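Local structure of GlcNAc Inducible Gene 2, GIG2 (6AKZ) at residues D420-D425 with M432-F437; E438-M443 with K449-A454. The protein binds an iron(III) ion and is probably an oxygenase of the DUF1479 family, which belongs to the cupin clan. All blocks are in the same frame, centred on the assembly; numbering follows the deposited sequence.

Interaction 1 (D420-D425 with M432-F437); sequences DDLKND and MGLEEF
Leu422 reaches across to Met432 and Leu434 with one methyl for each, so that a single forked side chain joins the two loops flanking the short helix 426-431. The contact brackets that helix, which starts at the N-cap Asp425 and ends in a Schellman motif at Gly433. The backbones stay well apart, Leu422 CA and Met432 CA being 9.4 Å from each other, and side chains alone span the gap. CD1 of Leu422 meets CD1 of Leu434 at 3.5 Å, tighter than ordinary van der Waals contact, with the two leucines crossing at about a right angle. The other methyl, Leu422 CD2, lies 3.9 Å from Met432 CG and so touches the base of the thioether chain. Beyond that carbon Met432 folds back on itself, bent at both chi2 (-65°) and chi3 (-60°), which leaves CG as the part presented to Leu422.

A second shell holds these groups in place. Leu422 and Met432 both pack on Phe392 of helix 382-394 and on Phe141, while Leu434 lies against Leu393 of that same helix; Leu422 and Met432 are buried here, and the patch lies away from the iron site. Leu422 ends a 3-10 segment whose turn is tied by Lys423 N to Asp420 O, and Lys423 itself forms a salt bridge with Glu138. In 432-437, Gly433 takes up a positive phi of 81° and turns the chain between the two touching residues, its carbonyl held by Arg389 of helix 382-394. At the entry to helix 426-431, Asp425 accepts the backbone N-H of Ser428 through OD1, and its own N bonds to Leu422 O at 3.1 Å.

Interaction 2 (E438-M443 with K449-A454); sequences EKPENM and KIRSIA
A type I beta turn, Pro440 to Met443, places Met443 against Arg451 of helix 445-460, the helix that follows it; the Glu438 carbonyl, just ahead of the turn, meets the same arginine separately. Glu438 O receives a hydrogen bond from Arg451 NH1 at 2.8 Å, fairly straight at 155°. This acceptor sits at the edge of the guanidinium, close to its plane. Met443 approaches quite differently: its chain crosses that of Arg451 at about a right angle and sets CE over one face, 3.4 Å from NH1 and displaced toward the rim. A bend at chi3 (-75°), after an otherwise extended chain, turns this methyl onto the group.

The loop ahead of helix 445-460 thus folds back beside the helix, its beta turn closed by Met443 N to Pro440 O at 3.0 Å. Arg451 runs extended from CG to NE, and while NH1 grips the Glu438 carbonyl, NE forms a salt bridge with Asp167. Alongside it, Lys439 runs the opposite way, CG lying 3.8 Å from Arg451 CB; the modelled end of the lysine, crowded against the backbone of Ser452, is doubtful.

In the fold
The two contacts follow one another along the chain, their centres about 17 Å apart, and their chemistry differs with their place in the fold. Interaction 1 is buried and wholly apolar; interaction 2 lies at the surface, where an arginine combines polar bonds with packing against a methionine. Helix 382-394 touches the residues of interaction 1 directly, but near interaction 2 it meets Ile450 and Ala454, which lie outside the contact itself. Phe437 packs on helix 445-460, CE2 on Ala454 CB at 3.7 Å and CB on Arg451 CG at 4.0 Å, the latter reaching a residue of interaction 2. Interaction 1 brackets helix 426-431, whereas interaction 2 sets the later part of the following loop against helix 445-460.

Interaction 1 (D420-D425 with M432-F437)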
loop_
_atom_site.group_PDB
_atom_site.type_symbol
_atom_site.label_atom_id
_atom_site.label_comp_id
_atom_site.label_asym_id
_atom_site.label_seq_id
_atom_site.Cartn_x
_atom_site.Cartn_y
_atom_site.Cartn_z
ATOM N N ASP A 420 -11.296 -11.791 -23.654
ATOM C CA ASP A 420 -11.786 -13.117 -23.328
ATOM C C ASP A 420 -11.158 -13.703 -22.037
ATOM O O ASP A 420 -11.778 -14.592 -21.480
ATOM C CB ASP A 420 -11.542 -14.150 -24.442
ATOM C CG ASP A 420 -12.519 -14.006 -25.644
ATOM O OD1 ASP A 420 -13.489 -13.209 -25.614
ATOM O OD2 ASP A 420 -12.274 -14.745 -26.633
ATOM N N ASP A 421 -10.004 -13.203 -21.597
ATOM C CA ASP A 421 -9.378 -13.642 -20.316
ATOM C C ASP A 421 -10.254 -13.278 -19.109
ATOM O O ASP A 421 -10.073 -13.792 -18.000
ATOM C CB ASP A 421 -8.013 -12.988 -20.144
ATOM C CG ASP A 421 -7.026 -13.361 -21.250
ATOM O OD1 ASP A 421 -7.294 -14.400 -21.893
ATOM O OD2 ASP A 421 -5.979 -12.682 -21.417
ATOM N N LEU A 422 -11.201 -12.361 -19.306
ATOM C CA LEU A 422 -12.123 -12.008 -18.275
ATOM C C LEU A 422 -13.269 -12.963 -18.224
ATOM O O LEU A 422 -14.027 -12.879 -17.336
ATOM C CB LEU A 422 -12.598 -10.556 -18.460
ATOM C CG LEU A 422 -11.520 -9.478 -18.460
ATOM C CD1 LEU A 422 -11.932 -8.177 -19.116
ATOM C CD2 LEU A 422 -11.132 -9.241 -17.006
ATOM N N LYS A 423 -13.372 -13.919 -19.168
ATOM C CA LYS A 423 -14.259 -15.006 -19.079
ATOM C C LYS A 423 -15.748 -14.574 -19.059
ATOM O O LYS A 423 -16.575 -15.208 -18.390
ATOM C CB LYS A 423 -13.951 -15.930 -17.906
ATOM C CG LYS A 423 -12.476 -16.206 -17.586
ATOM C CD LYS A 423 -11.766 -17.149 -18.513
ATOM C CE LYS A 423 -10.300 -17.286 -18.067
ATOM N NZ LYS A 423 -9.431 -17.669 -19.196
ATOM N N ASN A 424 -15.987 -13.455 -19.737
ATOM C CA ASN A 424 -17.276 -12.755 -19.707
ATOM C C ASN A 424 -17.897 -12.681 -18.276
ATOM O O ASN A 424 -19.089 -12.723 -18.100
ATOM C CB ASN A 424 -18.220 -13.342 -20.807
ATOM C CG ASN A 424 -19.278 -12.351 -21.244
ATOM O OD1 ASN A 424 -19.046 -11.118 -21.302
ATOM N ND2 ASN A 424 -20.468 -12.852 -21.471
ATOM N N ASP A 425 -17.070 -12.500 -17.241
ATOM C CA ASP A 425 -17.592 -12.332 -15.869
ATOM C C ASP A 425 -17.853 -10.837 -15.637
ATOM O O ASP A 425 -16.927 -10.042 -15.650
ATOM C CB ASP A 425 -16.523 -12.757 -14.857
ATOM C CG ASP A 425 -17.035 -12.709 -13.439
ATOM O OD1 ASP A 425 -17.213 -11.626 -12.881
ATOM O OD2 ASP A 425 -17.262 -13.780 -12.858
ATOM N N MET A 432 -12.263 -3.655 -14.000
ATOM C CA MET A 432 -11.402 -3.230 -15.031
ATOM C C MET A 432 -11.921 -2.004 -15.699
ATOM O O MET A 432 -11.325 -1.553 -16.627
ATOM C CB MET A 432 -11.333 -4.348 -16.133
ATOM C CG MET A 432 -10.641 -5.625 -15.733
ATOM S SD MET A 432 -8.873 -5.351 -15.395
ATOM C CE MET A 432 -8.192 -4.731 -16.901
ATOM N N GLY A 433 -13.053 -1.471 -15.275
ATOM C CA GLY A 433 -13.574 -0.252 -15.851
ATOM C C GLY A 433 -14.307 -0.510 -17.166
ATOM O O GLY A 433 -14.439 0.405 -17.952
ATOM N N LEU A 434 -14.753 -1.742 -17.416
ATOM C CA LEU A 434 -15.273 -2.128 -18.739
ATOM C C LEU A 434 -16.789 -2.256 -18.702
ATOM O O LEU A 434 -17.384 -2.560 -19.735
ATOM C CB LEU A 434 -14.629 -3.450 -19.178
ATOM C CG LEU A 434 -13.098 -3.405 -19.390
ATOM C CD1 LEU A 434 -12.498 -4.802 -19.576
ATOM C CD2 LEU A 434 -12.710 -2.515 -20.555
ATOM N N GLU A 435 -17.415 -2.076 -17.522
ATOM C CA GLU A 435 -18.835 -2.273 -17.386
ATOM C C GLU A 435 -19.299 -1.368 -16.262
ATOM O O GLU A 435 -18.593 -1.243 -15.251
ATOM C CB GLU A 435 -19.079 -3.714 -16.992
ATOM C CG GLU A 435 -20.532 -4.052 -16.742
ATOM C CD GLU A 435 -21.354 -3.902 -18.026
ATOM O OE1 GLU A 435 -21.031 -4.602 -19.017
ATOM O OE2 GLU A 435 -22.249 -3.032 -18.053
ATOM N N GLU A 436 -20.493 -0.777 -16.411
ATOM C CA GLU A 436 -21.007 0.106 -15.390
ATOM C C GLU A 436 -21.329 -0.716 -14.142
ATOM O O GLU A 436 -21.640 -1.932 -14.187
ATOM C CB GLU A 436 -22.300 0.827 -15.858
ATOM C CG GLU A 436 -22.099 1.707 -17.080
ATOM C CD GLU A 436 -22.353 0.993 -18.437
ATOM O OE1 GLU A 436 -22.018 -0.234 -18.674
ATOM O OE2 GLU A 436 -22.910 1.692 -19.306
ATOM N N PHE A 437 -21.257 -0.041 -13.019
ATOM C CA PHE A 437 -21.604 -0.620 -11.694
ATOM C C PHE A 437 -23.087 -0.696 -11.485
ATOM O O PHE A 437 -23.820 0.163 -11.910
ATOM C CB PHE A 437 -20.941 0.200 -10.583
ATOM C CG PHE A 437 -19.452 0.156 -10.644
ATOM C CD1 PHE A 437 -18.788 -0.966 -10.155
ATOM C CD2 PHE A 437 -18.746 1.171 -11.218
ATOM C CE1 PHE A 437 -17.420 -1.063 -10.290
ATOM C CE2 PHE A 437 -17.354 1.098 -11.296
ATOM C CZ PHE A 437 -16.701 -0.041 -10.803
#

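Interaction 2 (E438-M443 with K449-A454)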
loop_
_atom_site.group_PDB
_atom_site.type_symbol
_atom_site.label_atom_id
_atom_site.label_comp_id
_atom_site.label_asym_id
_atom_site.label_seq_id
_atom_site.Cartn_x
_atom_site.Cartn_y
_atom_site.Cartn_z
ATOM N N GLU A 438 -23.544 -1.818 -10.955
ATOM C CA GLU A 438 -24.907 -1.991 -10.557
ATOM C C GLU A 438 -25.134 -1.217 -9.251
ATOM O O GLU A 438 -24.259 -1.174 -8.401
ATOM C CB GLU A 438 -25.162 -3.500 -10.359
ATOM C CG GLU A 438 -26.623 -3.909 -10.371
ATOM C CD GLU A 438 -26.865 -5.268 -9.671
ATOM O OE1 GLU A 438 -26.014 -6.164 -9.814
ATOM O OE2 GLU A 438 -27.890 -5.416 -8.941
ATOM N N LYS A 439 -26.284 -0.569 -9.097
ATOM C CA LYS A 439 -26.649 0.050 -7.829
ATOM C C LYS A 439 -28.024 -0.425 -7.455
ATOM O O LYS A 439 -28.961 0.128 -8.005
ATOM C CB LYS A 439 -26.738 1.522 -7.918
ATOM C CG LYS A 439 -25.441 2.044 -8.392
ATOM C CD LYS A 439 -25.623 3.485 -8.192
ATOM C CE LYS A 439 -24.804 4.278 -9.095
ATOM N NZ LYS A 439 -24.235 3.646 -10.277
ATOM N N PRO A 440 -28.113 -1.447 -6.598
ATOM C CA PRO A 440 -29.343 -2.115 -6.191
ATOM C C PRO A 440 -30.332 -1.115 -5.596
ATOM O O PRO A 440 -29.902 -0.094 -5.011
ATOM C CB PRO A 440 -28.855 -3.079 -5.103
ATOM C CG PRO A 440 -27.457 -3.368 -5.408
ATOM C CD PRO A 440 -26.917 -2.124 -6.041
ATOM N N GLU A 441 -31.630 -1.369 -5.760
ATOM C CA GLU A 441 -32.716 -0.569 -5.060
ATOM C C GLU A 441 -32.356 -0.180 -3.653
ATOM O O GLU A 441 -32.487 0.954 -3.260
ATOM C CB GLU A 441 -34.053 -1.346 -4.977
ATOM N N ASN A 442 -31.871 -1.161 -2.913
ATOM C CA ASN A 442 -31.581 -1.038 -1.493
ATOM C C ASN A 442 -30.335 -0.251 -1.138
ATOM O O ASN A 442 -30.106 0.005 0.018
ATOM C CB ASN A 442 -31.441 -2.458 -0.852
ATOM C CG ASN A 442 -30.382 -3.336 -1.560
ATOM O OD1 ASN A 442 -29.162 -3.214 -1.326
ATOM N ND2 ASN A 442 -30.850 -4.229 -2.444
ATOM N N MET A 443 -29.484 0.088 -2.091
ATOM C CA MET A 443 -28.196 0.595 -1.708
ATOM C C MET A 443 -28.318 2.099 -1.609
ATOM O O MET A 443 -29.014 2.704 -2.416
ATOM C CB MET A 443 -27.144 0.166 -2.742
ATOM C CG MET A 443 -25.728 0.673 -2.498
ATOM S SD MET A 443 -24.625 -0.058 -3.703
ATOM C CE MET A 443 -24.439 -1.742 -3.095
ATOM N N LYS A 449 -23.372 6.615 -4.133
ATOM C CA LYS A 449 -22.909 7.788 -4.804
ATOM C C LYS A 449 -21.624 7.534 -5.584
ATOM O O LYS A 449 -21.488 7.995 -6.730
ATOM C CB LYS A 449 -22.717 8.918 -3.832
ATOM C CG LYS A 449 -24.035 9.403 -3.197
ATOM C CD LYS A 449 -23.682 10.330 -2.037
ATOM C CE LYS A 449 -24.956 10.824 -1.359
ATOM N NZ LYS A 449 -24.680 11.356 -0.021
ATOM N N ILE A 450 -20.660 6.818 -4.974
ATOM C CA ILE A 450 -19.384 6.581 -5.725
ATOM C C ILE A 450 -19.620 5.730 -6.969
ATOM O O ILE A 450 -18.979 5.934 -8.022
ATOM C CB ILE A 450 -18.254 6.090 -4.794
ATOM C CG1 ILE A 450 -16.901 6.213 -5.480
ATOM C CG2 ILE A 450 -18.560 4.620 -4.337
ATOM C CD1 ILE A 450 -16.525 7.612 -5.938
ATOM N N ARG A 451 -20.541 4.784 -6.887
ATOM C CA ARG A 451 -20.862 3.996 -8.015
ATOM C C ARG A 451 -21.441 4.860 -9.117
ATOM O O ARG A 451 -21.070 4.713 -10.261
ATOM C CB ARG A 451 -21.779 2.842 -7.663
ATOM C CG ARG A 451 -21.128 1.743 -6.906
ATOM C CD ARG A 451 -22.054 0.579 -6.656
ATOM N NE ARG A 451 -21.420 -0.377 -5.742
ATOM C CZ ARG A 451 -21.784 -1.621 -5.531
ATOM N NH1 ARG A 451 -22.858 -2.152 -6.128
ATOM N NH2 ARG A 451 -21.061 -2.356 -4.658
ATOM N N SER A 452 -22.335 5.768 -8.776
ATOM C CA SER A 452 -22.878 6.670 -9.766
ATOM C C SER A 452 -21.814 7.551 -10.405
ATOM O O SER A 452 -21.805 7.751 -11.650
ATOM C CB SER A 452 -24.003 7.522 -9.174
ATOM O OG SER A 452 -24.440 8.478 -10.167
ATOM N N ILE A 453 -20.939 8.102 -9.576
ATOM C CA ILE A 453 -19.879 8.992 -10.074
ATOM C C ILE A 453 -18.955 8.205 -11.041
ATOM O O ILE A 453 -18.619 8.699 -12.151
ATOM C CB ILE A 453 -19.131 9.570 -8.912
ATOM C CG1 ILE A 453 -20.035 10.577 -8.167
ATOM C CG2 ILE A 453 -17.795 10.203 -9.367
ATOM C CD1 ILE A 453 -19.541 10.911 -6.761
ATOM N N ALA A 454 -18.607 6.968 -10.680
ATOM C CA ALA A 454 -17.841 6.141 -11.615
ATOM C C ALA A 454 -18.539 5.902 -12.952
ATOM O O ALA A 454 -17.935 6.057 -14.022
ATOM C CB ALA A 454 -17.463 4.800 -11.013
#